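Local coordinates for Slr0280 protein (Synechocystis sp., PDB 5H3K) that is of unknown function but carries a phosphodiester glycosidase family region and may hydrolyse sugar-phosphodiester linkages, at residues 186-191 / 259-264; 228-233 / 237-242; 86-91 / 587-592; 102-107 / 112-117; 283-286 / 291-294. All blocks are in the same frame, centred on the assembly; numbering follows the deposited sequence.

Interaction 1: 186-191 / 259-264; sequences AVVTIN and LVIDAR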
# COMPACT_ATOMS: atom_id res chain seq x y z
N ALA A 186 21.61 -7.57 -0.08
CA ALA A 186 20.55 -8.53 0.14
C ALA A 186 20.97 -9.53 1.20
O ALA A 186 22.17 -9.79 1.38
CB ALA A 186 20.18 -9.23 -1.18
N VAL A 187 20.00 -10.09 1.91
CA VAL A 187 20.29 -11.08 2.93
C VAL A 187 19.27 -12.20 2.94
O VAL A 187 18.05 -11.97 2.90
CB VAL A 187 20.46 -10.46 4.33
CG1 VAL A 187 19.25 -9.60 4.70
CG2 VAL A 187 20.74 -11.55 5.40
N VAL A 188 19.78 -13.43 2.96
CA VAL A 188 18.94 -14.60 3.14
C VAL A 188 19.12 -15.08 4.58
O VAL A 188 20.24 -15.37 5.01
CB VAL A 188 19.32 -15.72 2.14
CG1 VAL A 188 18.52 -16.99 2.41
CG2 VAL A 188 19.10 -15.27 0.71
N THR A 189 18.03 -15.14 5.34
CA THR A 189 18.09 -15.67 6.70
C THR A 189 17.51 -17.07 6.66
O THR A 189 16.41 -17.27 6.12
CB THR A 189 17.29 -14.81 7.70
OG1 THR A 189 17.74 -13.45 7.63
CG2 THR A 189 17.47 -15.32 9.13
N ILE A 190 18.25 -18.04 7.19
CA ILE A 190 17.80 -19.43 7.22
C ILE A 190 17.86 -19.98 8.64
O ILE A 190 18.87 -19.81 9.34
CB ILE A 190 18.69 -20.34 6.37
CG1 ILE A 190 18.94 -19.73 5.00
CG2 ILE A 190 18.07 -21.74 6.24
CD1 ILE A 190 20.40 -19.51 4.73
N ASN A 191 16.79 -20.63 9.08
CA ASN A 191 16.79 -21.26 10.39
C ASN A 191 17.49 -22.62 10.30
O ASN A 191 16.86 -23.67 10.46
CB ASN A 191 15.36 -21.41 10.93
CG ASN A 191 15.30 -22.06 12.33
OD1 ASN A 191 14.34 -22.75 12.66
ND2 ASN A 191 16.34 -21.83 13.14
N LEU A 259 18.84 -25.26 -0.46
CA LEU A 259 18.30 -23.94 -0.70
C LEU A 259 19.10 -23.36 -1.86
O LEU A 259 20.33 -23.27 -1.80
CB LEU A 259 18.41 -23.04 0.53
CG LEU A 259 17.64 -21.71 0.44
CD1 LEU A 259 16.13 -21.96 0.46
CD2 LEU A 259 18.03 -20.74 1.54
N VAL A 260 18.41 -23.01 -2.94
CA VAL A 260 19.07 -22.50 -4.13
C VAL A 260 18.88 -20.99 -4.21
O VAL A 260 17.74 -20.50 -4.24
CB VAL A 260 18.49 -23.15 -5.39
CG1 VAL A 260 19.21 -22.65 -6.62
CG2 VAL A 260 18.61 -24.66 -5.29
N ILE A 261 19.98 -20.24 -4.23
CA ILE A 261 19.91 -18.78 -4.30
C ILE A 261 20.44 -18.28 -5.63
O ILE A 261 21.64 -18.34 -5.89
CB ILE A 261 20.70 -18.12 -3.17
CG1 ILE A 261 20.19 -18.61 -1.81
CG2 ILE A 261 20.62 -16.60 -3.26
CD1 ILE A 261 21.17 -18.32 -0.65
N ASP A 262 19.55 -17.79 -6.49
CA ASP A 262 19.97 -17.30 -7.79
C ASP A 262 20.02 -15.77 -7.81
O ASP A 262 19.08 -15.11 -7.37
CB ASP A 262 19.02 -17.82 -8.88
CG ASP A 262 19.07 -19.33 -9.04
OD1 ASP A 262 20.15 -19.91 -8.90
OD2 ASP A 262 18.01 -19.93 -9.32
N ALA A 263 21.12 -15.22 -8.30
CA ALA A 263 21.24 -13.77 -8.50
C ALA A 263 21.06 -13.46 -9.98
O ALA A 263 21.84 -13.91 -10.81
CB ALA A 263 22.58 -13.26 -7.99
N ARG A 264 20.02 -12.70 -10.31
CA ARG A 264 19.70 -12.40 -11.71
C ARG A 264 18.90 -11.11 -11.81
O ARG A 264 18.30 -10.66 -10.82
CB ARG A 264 18.94 -13.58 -12.35
CG ARG A 264 17.59 -13.86 -11.71
CD ARG A 264 17.00 -15.20 -12.15
NE ARG A 264 16.84 -15.27 -13.60
CZ ARG A 264 16.50 -16.37 -14.26
NH1 ARG A 264 16.28 -17.50 -13.60
NH2 ARG A 264 16.39 -16.34 -15.58

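Interaction 2: 228-233 / 237-242; sequences RLERSG and KVHFQL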
# COMPACT_ATOMS: atom_id res chain seq x y z
N ARG A 228 28.71 -13.62 1.96
CA ARG A 228 29.42 -13.93 3.20
C ARG A 228 28.43 -14.51 4.18
O ARG A 228 27.31 -14.00 4.34
CB ARG A 228 30.02 -12.65 3.79
CG ARG A 228 31.03 -12.87 4.90
CD ARG A 228 31.76 -11.57 5.14
NE ARG A 228 32.94 -11.72 6.00
CZ ARG A 228 34.17 -11.85 5.54
NH1 ARG A 228 34.39 -11.87 4.23
NH2 ARG A 228 35.19 -11.97 6.39
N LEU A 229 28.86 -15.57 4.85
CA LEU A 229 28.04 -16.27 5.82
C LEU A 229 28.19 -15.62 7.20
O LEU A 229 29.30 -15.30 7.62
CB LEU A 229 28.49 -17.73 5.87
CG LEU A 229 27.59 -18.84 6.43
CD1 LEU A 229 26.14 -18.53 6.15
CD2 LEU A 229 27.97 -20.17 5.80
N GLU A 230 27.07 -15.41 7.89
CA GLU A 230 27.09 -15.01 9.30
C GLU A 230 26.38 -16.07 10.13
O GLU A 230 25.22 -16.41 9.86
CB GLU A 230 26.41 -13.66 9.53
CG GLU A 230 26.35 -13.26 11.01
CD GLU A 230 25.34 -12.16 11.31
OE1 GLU A 230 24.58 -11.77 10.39
OE2 GLU A 230 25.28 -11.68 12.47
N ARG A 231 27.07 -16.59 11.13
CA ARG A 231 26.47 -17.56 12.04
C ARG A 231 25.63 -16.80 13.07
O ARG A 231 26.06 -15.76 13.58
CB ARG A 231 27.54 -18.41 12.74
CG ARG A 231 28.04 -19.59 11.92
CD ARG A 231 29.02 -19.18 10.83
NE ARG A 231 29.61 -20.33 10.15
CZ ARG A 231 30.58 -20.25 9.24
NH1 ARG A 231 31.08 -19.07 8.92
NH2 ARG A 231 31.05 -21.35 8.68
N SER A 232 24.44 -17.32 13.36
CA SER A 232 23.56 -16.70 14.34
C SER A 232 22.92 -17.78 15.21
O SER A 232 21.70 -17.94 15.22
CB SER A 232 22.48 -15.88 13.63
OG SER A 232 21.90 -14.92 14.51
N GLY A 233 23.76 -18.54 15.93
CA GLY A 233 23.26 -19.60 16.79
C GLY A 233 22.64 -20.73 15.99
O GLY A 233 23.32 -21.38 15.19
N LYS A 237 22.86 -16.49 8.30
CA LYS A 237 22.50 -15.49 7.31
C LYS A 237 23.52 -15.50 6.20
O LYS A 237 24.72 -15.63 6.46
CB LYS A 237 22.44 -14.11 7.97
CG LYS A 237 21.35 -13.99 9.01
CD LYS A 237 21.20 -12.57 9.52
CE LYS A 237 20.24 -12.55 10.71
NZ LYS A 237 19.83 -11.17 11.09
N VAL A 238 23.05 -15.37 4.96
CA VAL A 238 23.95 -15.22 3.83
C VAL A 238 23.79 -13.81 3.29
O VAL A 238 22.74 -13.46 2.74
CB VAL A 238 23.66 -16.25 2.73
CG1 VAL A 238 24.76 -16.18 1.66
CG2 VAL A 238 23.58 -17.66 3.31
N HIS A 239 24.84 -13.01 3.45
CA HIS A 239 24.82 -11.60 3.08
C HIS A 239 25.39 -11.37 1.70
O HIS A 239 26.53 -11.74 1.44
CB HIS A 239 25.64 -10.80 4.09
CG HIS A 239 25.08 -10.84 5.47
ND1 HIS A 239 24.15 -9.91 5.91
CD2 HIS A 239 25.28 -11.69 6.49
CE1 HIS A 239 23.82 -10.20 7.15
NE2 HIS A 239 24.48 -11.28 7.53
N PHE A 240 24.60 -10.75 0.82
CA PHE A 240 25.00 -10.54 -0.57
C PHE A 240 25.26 -9.08 -0.90
O PHE A 240 24.49 -8.19 -0.52
CB PHE A 240 23.91 -11.04 -1.53
CG PHE A 240 23.80 -12.53 -1.61
CD1 PHE A 240 23.04 -13.24 -0.68
CD2 PHE A 240 24.46 -13.24 -2.61
CE1 PHE A 240 22.95 -14.63 -0.75
CE2 PHE A 240 24.37 -14.63 -2.69
CZ PHE A 240 23.61 -15.33 -1.76
N GLN A 241 26.33 -8.86 -1.65
CA GLN A 241 26.56 -7.60 -2.33
C GLN A 241 26.36 -7.85 -3.83
O GLN A 241 27.13 -8.57 -4.47
CB GLN A 241 27.97 -7.09 -2.06
CG GLN A 241 28.26 -5.73 -2.67
CD GLN A 241 27.56 -4.60 -1.92
OE1 GLN A 241 27.43 -4.64 -0.70
NE2 GLN A 241 27.10 -3.59 -2.66
N LEU A 242 25.32 -7.26 -4.40
CA LEU A 242 24.93 -7.57 -5.78
C LEU A 242 25.25 -6.44 -6.74
O LEU A 242 25.20 -5.27 -6.36
CB LEU A 242 23.43 -7.85 -5.86
CG LEU A 242 22.92 -9.03 -5.02
CD1 LEU A 242 21.40 -9.12 -5.06
CD2 LEU A 242 23.55 -10.33 -5.51
O HOH W 1 22.76 -9.93 11.03

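Interaction 3: 86-91 / 587-592; sequences MQFLGL and GGQLLD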
# COMPACT_ATOMS: atom_id res chain seq x y z
N MET A 86 4.65 -17.43 2.77
CA MET A 86 5.54 -17.30 1.63
C MET A 86 6.80 -16.55 2.02
O MET A 86 7.92 -16.98 1.71
CB MET A 86 4.83 -16.59 0.48
CG MET A 86 5.66 -16.49 -0.79
SD MET A 86 4.80 -15.63 -2.12
CE MET A 86 4.72 -13.96 -1.44
N GLN A 87 6.62 -15.44 2.74
CA GLN A 87 7.74 -14.54 2.99
C GLN A 87 8.59 -14.89 4.19
O GLN A 87 9.76 -14.54 4.23
CB GLN A 87 7.25 -13.10 3.09
CG GLN A 87 6.92 -12.55 1.72
CD GLN A 87 6.46 -11.14 1.76
OE1 GLN A 87 6.98 -10.31 2.52
NE2 GLN A 87 5.47 -10.83 0.94
N PHE A 88 8.00 -15.57 5.17
CA PHE A 88 8.72 -15.85 6.40
C PHE A 88 9.05 -17.32 6.63
O PHE A 88 9.91 -17.64 7.45
CB PHE A 88 7.96 -15.24 7.59
CG PHE A 88 7.97 -13.73 7.58
CD1 PHE A 88 9.01 -13.02 8.17
CD2 PHE A 88 6.94 -13.02 6.99
CE1 PHE A 88 9.02 -11.63 8.18
CE2 PHE A 88 6.94 -11.64 6.98
CZ PHE A 88 7.98 -10.94 7.58
N LEU A 89 8.40 -18.21 5.89
CA LEU A 89 8.77 -19.63 5.92
C LEU A 89 9.51 -20.05 4.66
O LEU A 89 10.30 -21.00 4.69
CB LEU A 89 7.55 -20.53 6.12
CG LEU A 89 6.64 -20.28 7.32
CD1 LEU A 89 5.72 -21.47 7.51
CD2 LEU A 89 7.44 -20.00 8.58
N GLY A 90 9.24 -19.36 3.55
CA GLY A 90 9.82 -19.71 2.26
C GLY A 90 8.98 -20.65 1.41
O GLY A 90 9.50 -21.27 0.49
N LEU A 91 7.68 -20.75 1.68
CA LEU A 91 6.80 -21.55 0.83
C LEU A 91 6.68 -20.94 -0.56
O LEU A 91 6.36 -19.76 -0.69
CB LEU A 91 5.39 -21.65 1.41
CG LEU A 91 5.11 -22.21 2.79
CD1 LEU A 91 3.61 -22.54 2.91
CD2 LEU A 91 5.97 -23.41 3.13
N GLY A 587 -2.98 -9.36 2.31
CA GLY A 587 -2.99 -10.10 3.57
C GLY A 587 -1.97 -9.55 4.55
O GLY A 587 -1.35 -10.31 5.30
N GLY A 588 -1.77 -8.24 4.54
CA GLY A 588 -0.84 -7.60 5.47
C GLY A 588 0.64 -7.85 5.23
O GLY A 588 1.44 -7.75 6.17
N GLN A 589 1.02 -8.16 3.98
CA GLN A 589 2.42 -8.32 3.60
C GLN A 589 2.67 -7.57 2.31
O GLN A 589 1.81 -7.58 1.43
CB GLN A 589 2.80 -9.79 3.40
CG GLN A 589 2.47 -10.70 4.58
CD GLN A 589 3.31 -10.42 5.82
OE1 GLN A 589 4.32 -9.70 5.76
NE2 GLN A 589 2.90 -10.99 6.95
N LEU A 590 3.84 -6.96 2.17
CA LEU A 590 4.19 -6.31 0.90
C LEU A 590 4.48 -7.33 -0.18
O LEU A 590 5.22 -8.30 0.05
CB LEU A 590 5.41 -5.40 1.06
CG LEU A 590 5.28 -4.10 1.85
CD1 LEU A 590 6.56 -3.25 1.67
CD2 LEU A 590 4.03 -3.33 1.46
N LEU A 591 3.94 -7.10 -1.37
CA LEU A 591 4.12 -8.02 -2.50
C LEU A 591 5.26 -7.60 -3.41
O LEU A 591 5.90 -8.44 -4.04
CB LEU A 591 2.85 -8.08 -3.35
CG LEU A 591 1.57 -8.66 -2.74
CD1 LEU A 591 0.49 -8.75 -3.81
CD2 LEU A 591 1.87 -10.02 -2.15
N ASP A 592 5.51 -6.29 -3.47
CA ASP A 592 6.27 -5.71 -4.57
C ASP A 592 7.71 -5.31 -4.24
O ASP A 592 8.51 -5.09 -5.16
CB ASP A 592 5.55 -4.45 -5.06
CG ASP A 592 5.47 -3.37 -3.98
OD1 ASP A 592 4.91 -3.66 -2.89
OD2 ASP A 592 5.97 -2.25 -4.21
O HOH W 2 5.70 -7.79 4.37

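Interaction 4: 102-107 / 112-117; sequences QPVQWF and QTLNAR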
# COMPACT_ATOMS: atom_id res chain seq x y z
N GLN A 102 -4.36 -24.30 -2.55
CA GLN A 102 -3.08 -23.65 -2.80
C GLN A 102 -1.97 -24.67 -2.92
O GLN A 102 -1.48 -25.17 -1.91
CB GLN A 102 -2.74 -22.67 -1.67
CG GLN A 102 -1.47 -21.88 -1.94
CD GLN A 102 -1.51 -21.21 -3.30
OE1 GLN A 102 -2.34 -20.34 -3.54
NE2 GLN A 102 -0.61 -21.61 -4.20
N PRO A 103 -1.58 -25.02 -4.15
CA PRO A 103 -0.39 -25.85 -4.36
C PRO A 103 0.90 -25.11 -3.98
O PRO A 103 1.06 -23.91 -4.27
CB PRO A 103 -0.42 -26.17 -5.85
CG PRO A 103 -1.34 -25.15 -6.47
CD PRO A 103 -2.33 -24.78 -5.40
N VAL A 104 1.80 -25.81 -3.31
CA VAL A 104 3.03 -25.20 -2.80
C VAL A 104 4.22 -26.12 -3.03
O VAL A 104 4.05 -27.32 -3.22
CB VAL A 104 2.93 -24.86 -1.28
CG1 VAL A 104 1.80 -23.85 -0.99
CG2 VAL A 104 2.76 -26.13 -0.44
N GLN A 105 5.42 -25.54 -3.04
CA GLN A 105 6.66 -26.32 -3.02
C GLN A 105 7.51 -25.83 -1.86
O GLN A 105 7.74 -24.63 -1.71
CB GLN A 105 7.43 -26.19 -4.34
CG GLN A 105 6.91 -27.08 -5.47
CD GLN A 105 7.22 -28.56 -5.27
OE1 GLN A 105 6.91 -29.14 -4.22
NE2 GLN A 105 7.84 -29.18 -6.27
N TRP A 106 7.96 -26.77 -1.03
CA TRP A 106 8.81 -26.44 0.11
C TRP A 106 9.55 -27.70 0.55
O TRP A 106 9.04 -28.49 1.36
CB TRP A 106 8.00 -25.83 1.27
CG TRP A 106 8.86 -25.32 2.40
CD1 TRP A 106 9.62 -24.18 2.42
CD2 TRP A 106 9.06 -25.95 3.68
NE1 TRP A 106 10.27 -24.07 3.63
CE2 TRP A 106 9.94 -25.14 4.41
CE3 TRP A 106 8.57 -27.12 4.26
CZ2 TRP A 106 10.35 -25.46 5.70
CZ3 TRP A 106 8.98 -27.44 5.55
CH2 TRP A 106 9.85 -26.61 6.26
N PHE A 107 10.75 -27.88 -0.00
CA PHE A 107 11.55 -29.08 0.22
C PHE A 107 10.71 -30.34 -0.02
O PHE A 107 10.66 -31.24 0.81
CB PHE A 107 12.14 -29.07 1.63
CG PHE A 107 13.08 -27.91 1.88
CD1 PHE A 107 14.39 -27.95 1.40
CD2 PHE A 107 12.66 -26.79 2.58
CE1 PHE A 107 15.26 -26.89 1.63
CE2 PHE A 107 13.53 -25.73 2.81
CZ PHE A 107 14.83 -25.78 2.33
N GLN A 112 2.41 -30.08 -2.98
CA GLN A 112 1.41 -30.38 -1.98
C GLN A 112 0.33 -29.34 -2.15
O GLN A 112 0.63 -28.16 -2.36
CB GLN A 112 2.04 -30.29 -0.59
CG GLN A 112 1.19 -30.86 0.54
CD GLN A 112 2.02 -31.57 1.59
OE1 GLN A 112 3.24 -31.73 1.42
NE2 GLN A 112 1.38 -31.99 2.68
N THR A 113 -0.92 -29.77 -2.08
CA THR A 113 -2.01 -28.83 -2.23
C THR A 113 -2.61 -28.53 -0.86
O THR A 113 -3.18 -29.40 -0.22
CB THR A 113 -3.09 -29.38 -3.16
OG1 THR A 113 -2.57 -29.38 -4.50
CG2 THR A 113 -4.35 -28.52 -3.09
N LEU A 114 -2.44 -27.29 -0.41
CA LEU A 114 -2.92 -26.93 0.92
C LEU A 114 -4.34 -26.41 0.82
O LEU A 114 -4.70 -25.79 -0.18
CB LEU A 114 -2.02 -25.85 1.55
CG LEU A 114 -0.51 -26.08 1.51
CD1 LEU A 114 0.16 -25.03 2.37
CD2 LEU A 114 -0.16 -27.47 2.01
N ASN A 115 -5.15 -26.67 1.84
CA ASN A 115 -6.45 -26.03 1.91
C ASN A 115 -6.25 -24.57 2.28
O ASN A 115 -5.40 -24.25 3.11
CB ASN A 115 -7.33 -26.70 2.96
CG ASN A 115 -7.74 -28.10 2.56
OD1 ASN A 115 -7.81 -28.42 1.37
ND2 ASN A 115 -8.02 -28.93 3.55
N ALA A 116 -7.04 -23.69 1.67
CA ALA A 116 -7.01 -22.27 2.00
C ALA A 116 -8.38 -21.82 2.47
O ALA A 116 -9.39 -22.22 1.89
CB ALA A 116 -6.55 -21.43 0.78
N ARG A 117 -8.42 -21.00 3.52
CA ARG A 117 -9.69 -20.42 3.94
C ARG A 117 -9.53 -18.94 4.23
O ARG A 117 -8.53 -18.50 4.80
CB ARG A 117 -10.23 -21.13 5.17
CG ARG A 117 -9.37 -21.01 6.41
CD ARG A 117 -9.98 -21.78 7.57
NE ARG A 117 -11.01 -21.02 8.27
CZ ARG A 117 -11.73 -21.49 9.29
NH1 ARG A 117 -11.53 -22.73 9.73
NH2 ARG A 117 -12.64 -20.72 9.88

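Interaction 5: 283-286 / 291-294; sequences QRFV and GQFP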
# COMPACT_ATOMS: atom_id res chain seq x y z
N GLN A 283 1.96 -11.60 -10.70
CA GLN A 283 3.29 -11.05 -10.93
C GLN A 283 3.61 -11.33 -12.40
O GLN A 283 3.49 -12.47 -12.85
CB GLN A 283 4.33 -11.69 -10.00
CG GLN A 283 5.73 -11.14 -10.16
CD GLN A 283 5.82 -9.67 -9.79
OE1 GLN A 283 5.19 -9.23 -8.82
NE2 GLN A 283 6.60 -8.90 -10.57
N ARG A 284 3.98 -10.29 -13.15
CA ARG A 284 4.13 -10.38 -14.60
C ARG A 284 5.31 -9.55 -15.07
O ARG A 284 5.77 -8.65 -14.36
CB ARG A 284 2.88 -9.81 -15.30
CG ARG A 284 1.70 -10.75 -15.41
CD ARG A 284 0.51 -10.04 -16.04
NE ARG A 284 -0.19 -9.19 -15.08
CZ ARG A 284 -1.37 -8.62 -15.32
NH1 ARG A 284 -1.94 -7.87 -14.39
NH2 ARG A 284 -1.96 -8.83 -16.48
N PHE A 285 5.79 -9.85 -16.28
CA PHE A 285 6.71 -8.95 -16.98
C PHE A 285 5.93 -8.23 -18.07
O PHE A 285 5.26 -8.87 -18.88
CB PHE A 285 7.88 -9.71 -17.60
CG PHE A 285 8.82 -10.31 -16.59
CD1 PHE A 285 9.86 -9.55 -16.07
CD2 PHE A 285 8.68 -11.63 -16.17
CE1 PHE A 285 10.74 -10.10 -15.13
CE2 PHE A 285 9.55 -12.18 -15.24
CZ PHE A 285 10.58 -11.41 -14.72
N VAL A 286 5.98 -6.90 -18.09
CA VAL A 286 5.30 -6.15 -19.13
C VAL A 286 6.32 -5.53 -20.08
O VAL A 286 7.23 -4.81 -19.65
CB VAL A 286 4.37 -5.07 -18.54
CG1 VAL A 286 3.71 -4.28 -19.66
CG2 VAL A 286 3.32 -5.70 -17.63
N GLY A 291 11.54 -1.12 -22.57
CA GLY A 291 12.11 -2.25 -21.87
C GLY A 291 11.09 -3.18 -21.24
O GLY A 291 9.89 -3.06 -21.47
N GLN A 292 11.58 -4.13 -20.45
CA GLN A 292 10.74 -5.15 -19.82
C GLN A 292 10.62 -4.84 -18.33
O GLN A 292 11.64 -4.75 -17.63
CB GLN A 292 11.37 -6.54 -20.02
CG GLN A 292 10.59 -7.67 -19.34
CD GLN A 292 11.08 -9.05 -19.73
OE1 GLN A 292 12.04 -9.58 -19.17
NE2 GLN A 292 10.40 -9.66 -20.71
N PHE A 293 9.39 -4.65 -17.85
CA PHE A 293 9.15 -4.23 -16.47
C PHE A 293 8.46 -5.31 -15.67
O PHE A 293 7.34 -5.71 -16.01
CB PHE A 293 8.25 -2.98 -16.43
CG PHE A 293 8.90 -1.73 -16.97
CD1 PHE A 293 8.99 -1.51 -18.34
CD2 PHE A 293 9.37 -0.76 -16.10
CE1 PHE A 293 9.58 -0.33 -18.84
CE2 PHE A 293 9.96 0.42 -16.58
CZ PHE A 293 10.06 0.63 -17.95
N PRO A 294 9.10 -5.77 -14.58
CA PRO A 294 8.35 -6.64 -13.66
C PRO A 294 7.26 -5.80 -12.99
O PRO A 294 7.56 -4.71 -12.48
CB PRO A 294 9.40 -7.07 -12.63
CG PRO A 294 10.74 -6.81 -13.30
CD PRO A 294 10.50 -5.59 -14.17

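Interaction 1: 186-191 / 259-264
Val188 and Leu259 reach toward each other tip to tip, the methyl CG1 of Val188 standing 3.9 Å from CD2 of Leu259. The second branch of Val188 serves another partner: its CG2 lies 3.9 Å from CD1 of Ile261, again end against end. The first torsion accounts for this division. With CG1 anti to the backbone N (chi1 175°) and CG2 anti to the carbonyl carbon, the two methyls diverge, and each meets a different residue of 259-264. Leu259 CD2 is shared in turn, since CG1 of Ile190 approaches it to 3.7 Å while CD1 of Ile190 is only slightly farther off. Ile261 arrives through the end of an extended chain, its chi2 of 164° carrying CD1 out to Val188.

The backbones lie much too far apart to be neighbours in one sheet: the strand axes approach to 10.4 Å and run antiparallel, 174° between their directions. This is the spacing of two sheets packed face to face. The contact is the inside of a beta sandwich, in which strand 185-190 belongs to one four-stranded antiparallel sheet and strand 258-264 to the other, both with the strand order 1-2-4-3. All four touching side chains are buried and wholly apolar. Leu248 from strand 247-253 packs beside Val188, Trp177 lies against Leu259, and Phe240 adjoins Ile261.

Interaction 2: 228-233 / 237-242
A beta hairpin is formed here by strands 226-232 and 235-241, with Arg228 facing His239, Leu229 facing Val238 and Glu230 facing Lys237. The first and last are hydrogen-bonded pairs: His239 N reaches Arg228 O at 2.8 Å, and Glu230 N and Lys237 O are joined over the same length. Leu229 and Val238, the non-hydrogen-bonded pair between them, put their side chains on the opposite face, where Leu229 CD1 meets Val238 CG2 at 3.9 Å.

The face bearing Glu230, Lys237 and His239 is polar. His239 NE2 donates to Glu230 OE1 at 2.9 Å, with 154° at the hydrogen. The carboxylate receives it on its anti side, 20° out of plane, and the ring and carboxylate planes are turned 35° apart. Glu230 and Lys237 lie side by side, so the carboxylate runs along the aliphatic part of the lysine, and OE1 comes 3.6 Å from Lys237 CD. The charges themselves are not in contact: OE1 and Lys237 NZ are 4.8 Å apart, and a water bridges them, donating to OE1 and accepting from NZ. OE1 thus receives two hydrogen bonds, which would be expected to favour the ionised carboxylate.

Strand 226-232 is outermost in its four-stranded sheet, while strand 235-241 pairs along its other edge with strand 185-190, where Val187 lies against both Lys237 and His239.

Interaction 3: 86-91 / 587-592
Gln87, in the last part of helix 82-89, and Gln589, in the short, weakly bonded strand at about 589-590, bring their CA atoms no nearer than 8.2 Å, so side chains must span the gap. Gln87 does most of this. Its chain is extended beyond CG (chi2 -179°), which carries NE2 to Leu590 O for a hydrogen bond of 2.7 Å. The donor arrives tilted from the carbonyl plane and the bond is bent. On its way the chain slides past Gln589 in the opposite direction, NE2 passing 3.8 Å from Gln589 CB, and the two amide planes stand 71° apart. Beside them the Phe88 ring turns an edge to the second glutamine, with CE2 at 3.5 Å from Gln589 OE1.

A water fills the angle between the segments: it donates to Gln589 OE1 at 2.7 Å, accepts from Leu590 N at 3.0 Å, and makes a weak bond to Gln87 OE1. The amide of Gln589 is also fixed from elsewhere, NE2 by Pro64 O and OE1 by Arg330. A leucine in place of Gln87 would probably leave Leu590 O without its side-chain donor and the water with one fewer partner.

The bonding is polar and partly water-mediated, so this joint between the helix and the phosphodiester glycosidase family region depends on directed hydrogen bonds more than on hydrophobic burial.

Interaction 4: 102-107 / 112-117
Val104 and Leu114 make the close-packed side of this contact, their side chains crossing at about a right angle. Val104 CG2 stands 3.8 Å from Leu114 CG, and CG1 comes 3.9 Å from Leu114 CD1, so both methyls of the valine bear on the leucine. With chi1 at -61°, CG2 occupies the crowded position between backbone N and carbonyl carbon, and from there it also lies 3.5 Å from Gln112 O. Leu125 of strand 122-126 packs on Leu114 and Leu93 on Val104, so the buried end of this face meets neighbouring strands, while Gln112 at its other end is partly exposed.

The frame is a beta hairpin, strand 101-105 antiparallel to 112-119, within the curled mixed sheet of the N-terminal part. The strands are strongly twisted, with 135° between their directions. Gln102 and Leu114 exchange two backbone bonds, each of 2.8 Å from N to O; in one, Leu114 N sits above the carbonyl plane of Gln102, 51° out of it. Val104 and Gln112 form the other hydrogen-bonded pair, whose bond from Gln112 N to Val104 O is longer at 3.2 Å.

Pro103 and Thr113 face each other on the reverse side, at the non-hydrogen-bonded position, where the missing N-H of proline costs this pairing nothing. Their backbones come close, CA to CA 4.0 Å, yet the side chains scarcely engage: Thr113, exposed to solvent, brings only OG1 near Pro103 CB. Gln102, by contrast, has a buried amide, its NE2 donating to Pro103 O and to Leu94 O while OE1 accepts from Arg123.

Interaction 5: 283-286 / 291-294
Phe285, with CG anti to its carbonyl carbon (chi1 -68°), and Gln292, with CG anti to the backbone N (chi1 177°), turn their side chains to the same face of the sheet, where they meet. The glutamine chain stays extended and passes obliquely by the ring: its CG lies 3.8 Å from Phe285 CB, and its OE1 lies 3.8 Å from Phe285 CD1. Ring and amide planes are 42° apart, so the two neither stack nor meet at right angles.

Farther along the same ring, CE1 touches CG of Pro294 at 3.8 Å. Gln283 runs beside that proline and reaches its CB with NE2, at 3.9 Å, while its OE1 is held by Thr296. The amide of Gln292 is likewise anchored, NE2 donating to Asn287 OD1. With an alanine here instead of the glutamine, the CB and CD1 of Phe285 would probably lose their cover from this strand and Asn287 OD1 would lose this amide donor.

Behind this face the backbones are bonded in both directions: Val286 N reaches Phe293 O at 2.8 Å, and Phe293 N reaches Val286 O equally closely, both nearly straight at the hydrogen. Phe285 and Pro294 form the adjoining non-hydrogen-bonded pair, where Pro294 CA points its hydrogen at Arg284 O, 3.3 Å away. On the reverse side lie Val286 and Phe293, covered by helix 558-567 through Gln567 and Ile564. The whole is an antiparallel beta hairpin, strands 279-288 and 291-300, which forms part of an eight-stranded antiparallel sheet.

How the interactions relate
From the N terminus, interaction 3 opens first, at 86-91, and closes last, at 587-592, so its loop encloses all the others. Interaction 4 closes a short hairpin soon afterwards and touches interaction 3 where Trp106 packs on Leu91. Interaction 1 then spans 186-264 and holds interaction 2 nested within it; the two meet in one sheet, where strands 185-190 and 235-241 are neighbours. Interaction 5 follows in series as a hairpin beyond the sandwich. No loops cross. Interactions 2, 4 and 5 join sequence-near strands, interaction 1 joins two sheets, and interaction 3 ties the N-terminal helix to the C-terminal family region.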